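Local coordinates for periplasmic oligopeptide-binding protein (Burkholderia pseudomallei, PDB 3ZS6) that probably binds oligopeptides in the periplasm and delivers them to an ABC transport system, at residues Asn174-Trp186 against Arg191-Ala203. Sequence-based numbering, arbitrary orientation.
Sequences NIVSNGPYTLVDW and RIVMAKSDKYWNA
I192 lies along W186 next to the turn of an antiparallel hairpin, strand 181-186 against strand 191-196. Its CB sits beside D185 O, at 3.9 Å. From there CG1, anti to the carbonyl carbon (chi1 -85°), heads for the indole and reaches W186 CD1 at 3.3 Å. I192 CD1 continues over one face of the five-membered ring of W186, 3.8 Å from its centroid, a CH-pi contact, while the other branch, CG2, meets L183 CD1. On the face that carries D185 and V193, the R191 chain, bent at chi2 and chi3, brings NH1 to D185 OD2, 2.8 Å away, in a salt bridge. OD2 is met on its anti side, 26° out of the carboxylate plane, and the carboxylate and guanidinium planes stand at 90°; Q187 NE2 also bonds this oxygen. One step from the turn, V184 N and D185 N both donate to V193 O, a classic beta bulge that shifts the register by one. Beyond it M194 SD lies obliquely beside the Y181 ring, touching Y181 CB at 3.7 Å. Past the strands P180 CB packs over the face of Y200, whose OH bonds E37, and S197 N donates to P180 O, 2.8 Å away. Strand 191-196 runs inside a four-stranded mixed sheet, between strand 210-215 and the outermost strand 181-187, and helix 26-35 covers the face that carries M194.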
loop_
_atom_site.group_PDB
_atom_site.type_symbol
_atom_site.label_atom_id
_atom_site.label_comp_id
_atom_site.label_asym_id
_atom_site.label_seq_id
_atom_site.Cartn_x
_atom_site.Cartn_y
_atom_site.Cartn_z
ATOM N N ASN A 174 18.635 17.785 -9.200
ATOM C CA ASN A 174 19.463 17.482 -8.037
ATOM C C ASN A 174 19.537 15.991 -7.727
ATOM O O ASN A 174 20.533 15.508 -7.185
ATOM C CB ASN A 174 18.923 18.219 -6.805
ATOM C CG ASN A 174 18.878 19.722 -6.997
ATOM O OD1 ASN A 174 19.666 20.288 -7.757
ATOM N ND2 ASN A 174 17.953 20.379 -6.304
ATOM N N ILE A 175 18.476 15.269 -8.071
ATOM C CA ILE A 175 18.281 13.909 -7.585
ATOM C C ILE A 175 19.388 12.939 -7.984
ATOM O O ILE A 175 19.908 12.977 -9.103
ATOM C CB ILE A 175 16.911 13.332 -8.028
ATOM C CG1 ILE A 175 16.585 12.052 -7.254
ATOM C CG2 ILE A 175 16.898 13.072 -9.527
ATOM C CD1 ILE A 175 15.225 11.441 -7.618
ATOM N N VAL A 176 19.744 12.073 -7.044
ATOM C CA VAL A 176 20.683 10.989 -7.292
ATOM C C VAL A 176 19.986 9.714 -6.858
ATOM O O VAL A 176 19.508 9.622 -5.728
ATOM C CB VAL A 176 21.970 11.169 -6.480
ATOM C CG1 VAL A 176 22.890 9.966 -6.660
ATOM C CG2 VAL A 176 22.678 12.467 -6.885
ATOM N N SER A 177 19.896 8.746 -7.761
ATOM C CA SER A 177 19.159 7.518 -7.486
ATOM C C SER A 177 19.840 6.345 -8.183
ATOM O O SER A 177 20.707 6.548 -9.029
ATOM C CB SER A 177 17.696 7.648 -7.935
ATOM O OG SER A 177 17.588 7.682 -9.349
ATOM N N ASN A 178 19.464 5.122 -7.830
ATOM C CA ASN A 178 20.239 3.966 -8.281
ATOM C C ASN A 178 19.458 2.909 -9.057
ATOM O O ASN A 178 19.988 1.824 -9.331
ATOM C CB ASN A 178 20.921 3.301 -7.087
ATOM C CG ASN A 178 19.944 2.537 -6.228
ATOM O OD1 ASN A 178 18.843 3.015 -5.949
ATOM N ND2 ASN A 178 20.329 1.329 -5.823
ATOM N N GLY A 179 18.209 3.213 -9.403
ATOM C CA GLY A 179 17.373 2.259 -10.118
ATOM C C GLY A 179 17.652 2.217 -11.611
ATOM O O GLY A 179 18.598 2.842 -12.083
ATOM N N PRO A 180 16.809 1.495 -12.371
ATOM C CA PRO A 180 17.012 1.345 -13.818
ATOM C C PRO A 180 16.707 2.626 -14.603
ATOM O O PRO A 180 17.098 2.715 -15.769
ATOM C CB PRO A 180 16.031 0.232 -14.198
ATOM C CG PRO A 180 14.969 0.280 -13.122
ATOM C CD PRO A 180 15.678 0.691 -11.873
ATOM N N TYR A 181 16.029 3.588 -13.974
ATOM C CA TYR A 181 15.659 4.847 -14.626
ATOM C C TYR A 181 16.116 6.070 -13.830
ATOM O O TYR A 181 16.261 6.010 -12.611
ATOM C CB TYR A 181 14.135 4.908 -14.877
ATOM C CG TYR A 181 13.676 3.791 -15.776
ATOM C CD1 TYR A 181 13.685 3.940 -17.162
ATOM C CD2 TYR A 181 13.286 2.559 -15.245
ATOM C CE1 TYR A 181 13.298 2.902 -17.995
ATOM C CE2 TYR A 181 12.890 1.520 -16.067
ATOM C CZ TYR A 181 12.903 1.696 -17.442
ATOM O OH TYR A 181 12.516 0.662 -18.260
ATOM N N THR A 182 16.365 7.169 -14.534
ATOM C CA THR A 182 16.677 8.432 -13.889
ATOM C C THR A 182 15.592 9.441 -14.237
ATOM O O THR A 182 15.064 9.440 -15.354
ATOM C CB THR A 182 18.039 9.008 -14.343
ATOM O OG1 THR A 182 17.977 9.348 -15.732
ATOM C CG2 THR A 182 19.160 8.002 -14.114
ATOM N N LEU A 183 15.288 10.313 -13.283
ATOM C CA LEU A 183 14.204 11.270 -13.425
ATOM C C LEU A 183 14.584 12.400 -14.369
ATOM O O LEU A 183 15.586 13.082 -14.152
ATOM C CB LEU A 183 13.846 11.841 -12.050
ATOM C CG LEU A 183 12.644 12.783 -11.980
ATOM C CD1 LEU A 183 11.373 12.022 -12.319
ATOM C CD2 LEU A 183 12.553 13.410 -10.593
ATOM N N VAL A 184 13.773 12.617 -15.402
ATOM C CA VAL A 184 14.025 13.702 -16.355
ATOM C C VAL A 184 13.120 14.912 -16.122
ATOM O O VAL A 184 13.560 16.061 -16.233
ATOM C CB VAL A 184 13.840 13.235 -17.817
ATOM C CG1 VAL A 184 14.183 14.363 -18.778
ATOM C CG2 VAL A 184 14.691 12.011 -18.100
ATOM N N ASP A 185 11.852 14.661 -15.812
ATOM C CA ASP A 185 10.899 15.755 -15.628
ATOM C C ASP A 185 9.869 15.392 -14.562
ATOM O O ASP A 185 9.422 14.243 -14.474
ATOM C CB ASP A 185 10.206 16.087 -16.957
ATOM C CG ASP A 185 9.408 17.387 -16.902
ATOM O OD1 ASP A 185 9.816 18.320 -16.172
ATOM O OD2 ASP A 185 8.370 17.474 -17.598
ATOM N N TRP A 186 9.514 16.377 -13.745
ATOM C CA TRP A 186 8.483 16.205 -12.738
ATOM C C TRP A 186 7.637 17.469 -12.679
ATOM O O TRP A 186 8.040 18.461 -12.069
ATOM C CB TRP A 186 9.107 15.928 -11.367
ATOM C CG TRP A 186 8.103 15.669 -10.272
ATOM C CD1 TRP A 186 6.738 15.640 -10.392
ATOM C CD2 TRP A 186 8.386 15.409 -8.885
ATOM N NE1 TRP A 186 6.158 15.373 -9.170
ATOM C CE2 TRP A 186 7.148 15.220 -8.231
ATOM C CE3 TRP A 186 9.567 15.310 -8.136
ATOM C CZ2 TRP A 186 7.057 14.944 -6.863
ATOM C CZ3 TRP A 186 9.475 15.024 -6.778
ATOM C CH2 TRP A 186 8.224 14.845 -6.157
ATOM N N ARG A 191 2.822 15.611 -15.218
ATOM C CA ARG A 191 3.547 14.430 -15.653
ATOM C C ARG A 191 4.867 14.237 -14.933
ATOM O O ARG A 191 5.466 15.190 -14.415
ATOM C CB ARG A 191 3.809 14.509 -17.157
ATOM C CG ARG A 191 4.461 15.812 -17.567
ATOM C CD ARG A 191 5.747 15.590 -18.332
ATOM N NE ARG A 191 5.559 15.635 -19.776
ATOM C CZ ARG A 191 6.432 16.178 -20.622
ATOM N NH1 ARG A 191 7.549 16.731 -20.166
ATOM N NH2 ARG A 191 6.189 16.174 -21.927
ATOM N N ILE A 192 5.305 12.982 -14.904
ATOM C CA ILE A 192 6.657 12.625 -14.518
ATOM C C ILE A 192 7.270 11.829 -15.667
ATOM O O ILE A 192 6.642 10.913 -16.195
ATOM C CB ILE A 192 6.679 11.798 -13.228
ATOM C CG1 ILE A 192 6.659 12.722 -12.010
ATOM C CG2 ILE A 192 7.913 10.877 -13.190
ATOM C CD1 ILE A 192 6.477 11.994 -10.685
ATOM N N VAL A 193 8.476 12.205 -16.081
ATOM C CA VAL A 193 9.165 11.498 -17.163
ATOM C C VAL A 193 10.521 10.988 -16.676
ATOM O O VAL A 193 11.245 11.697 -15.965
ATOM C CB VAL A 193 9.379 12.400 -18.415
ATOM C CG1 VAL A 193 10.030 11.613 -19.551
ATOM C CG2 VAL A 193 8.070 13.024 -18.875
ATOM N N MET A 194 10.865 9.762 -17.060
ATOM C CA MET A 194 12.156 9.175 -16.696
ATOM C C MET A 194 12.771 8.410 -17.863
ATOM O O MET A 194 12.057 7.890 -18.724
ATOM C CB MET A 194 12.038 8.282 -15.453
ATOM C CG MET A 194 11.114 7.089 -15.595
ATOM S SD MET A 194 10.811 6.210 -14.018
ATOM C CE MET A 194 9.933 7.425 -13.036
ATOM N N ALA A 195 14.099 8.344 -17.881
ATOM C CA ALA A 195 14.833 7.764 -19.005
ATOM C C ALA A 195 15.704 6.606 -18.535
ATOM O O ALA A 195 16.224 6.627 -17.415
ATOM C CB ALA A 195 15.697 8.826 -19.662
ATOM N N LYS A 196 15.871 5.602 -19.392
ATOM C CA LYS A 196 16.699 4.452 -19.037
ATOM C C LYS A 196 18.080 4.942 -18.592
ATOM O O LYS A 196 18.666 5.825 -19.221
ATOM C CB LYS A 196 16.833 3.488 -20.219
ATOM C CG LYS A 196 17.800 2.324 -19.976
ATOM C CD LYS A 196 17.907 1.414 -21.201
ATOM C CE LYS A 196 19.047 0.408 -21.037
ATOM N NZ LYS A 196 19.052 -0.617 -22.126
ATOM N N SER A 197 18.588 4.382 -17.502
ATOM C CA SER A 197 19.893 4.780 -16.989
ATOM C C SER A 197 20.998 3.888 -17.531
ATOM O O SER A 197 20.922 2.667 -17.423
ATOM C CB SER A 197 19.914 4.718 -15.462
ATOM O OG SER A 197 21.227 4.924 -14.972
ATOM N N ASP A 198 22.037 4.502 -18.085
ATOM C CA ASP A 198 23.185 3.743 -18.582
ATOM C C ASP A 198 24.148 3.380 -17.452
ATOM O O ASP A 198 25.115 2.650 -17.663
ATOM C CB ASP A 198 23.911 4.503 -19.702
ATOM C CG ASP A 198 24.197 5.954 -19.343
ATOM O OD1 ASP A 198 23.471 6.522 -18.496
ATOM O OD2 ASP A 198 25.138 6.535 -19.922
ATOM N N LYS A 199 23.870 3.875 -16.251
ATOM C CA LYS A 199 24.687 3.552 -15.085
ATOM C C LYS A 199 24.176 2.331 -14.313
ATOM O O LYS A 199 24.923 1.734 -13.544
ATOM C CB LYS A 199 24.800 4.764 -14.154
ATOM C CG LYS A 199 25.253 6.041 -14.857
ATOM C CD LYS A 199 26.516 6.605 -14.226
ATOM C CE LYS A 199 27.131 7.715 -15.081
ATOM N NZ LYS A 199 26.345 8.979 -15.037
ATOM N N TYR A 200 22.914 1.956 -14.525
ATOM C CA TYR A 200 22.315 0.804 -13.834
ATOM C C TYR A 200 23.063 -0.491 -14.147
ATOM O O TYR A 200 23.338 -0.789 -15.313
ATOM C CB TYR A 200 20.845 0.654 -14.228
ATOM C CG TYR A 200 20.091 -0.435 -13.478
ATOM C CD1 TYR A 200 19.979 -0.411 -12.090
ATOM C CD2 TYR A 200 19.472 -1.471 -14.164
ATOM C CE1 TYR A 200 19.289 -1.400 -11.405
ATOM C CE2 TYR A 200 18.770 -2.455 -13.496
ATOM C CZ TYR A 200 18.680 -2.422 -12.120
ATOM O OH TYR A 200 17.984 -3.423 -11.474
ATOM N N TRP A 201 23.387 -1.262 -13.111
ATOM C CA TRP A 201 24.205 -2.466 -13.283
ATOM C C TRP A 201 23.606 -3.431 -14.313
ATOM O O TRP A 201 24.333 -4.100 -15.042
ATOM C CB TRP A 201 24.443 -3.177 -11.940
ATOM C CG TRP A 201 23.216 -3.825 -11.377
ATOM C CD1 TRP A 201 22.294 -3.260 -10.538
ATOM C CD2 TRP A 201 22.767 -5.162 -11.625
ATOM N NE1 TRP A 201 21.299 -4.168 -10.245
ATOM C CE2 TRP A 201 21.565 -5.341 -10.902
ATOM C CE3 TRP A 201 23.260 -6.226 -12.394
ATOM C CZ2 TRP A 201 20.852 -6.536 -10.924
ATOM C CZ3 TRP A 201 22.554 -7.416 -12.412
ATOM C CH2 TRP A 201 21.362 -7.561 -11.683
ATOM N N ASN A 202 22.282 -3.490 -14.391
ATOM C CA ASN A 202 21.643 -4.416 -15.322
ATOM C C ASN A 202 21.078 -3.729 -16.570
ATOM O O ASN A 202 20.132 -4.222 -17.187
ATOM C CB ASN A 202 20.563 -5.246 -14.613
ATOM C CG ASN A 202 20.355 -6.604 -15.264
ATOM O OD1 ASN A 202 21.248 -7.114 -15.954
ATOM N ND2 ASN A 202 19.181 -7.199 -15.051
ATOM N N ALA A 203 21.679 -2.603 -16.945
ATOM C CA ALA A 203 21.188 -1.782 -18.051
ATOM C C ALA A 203 21.023 -2.574 -19.353
ATOM O O ALA A 203 20.042 -2.396 -20.079
ATOM C CB ALA A 203 22.119 -0.587 -18.269
HETATM O O HOH W 1 18.991 0.799 -17.057
#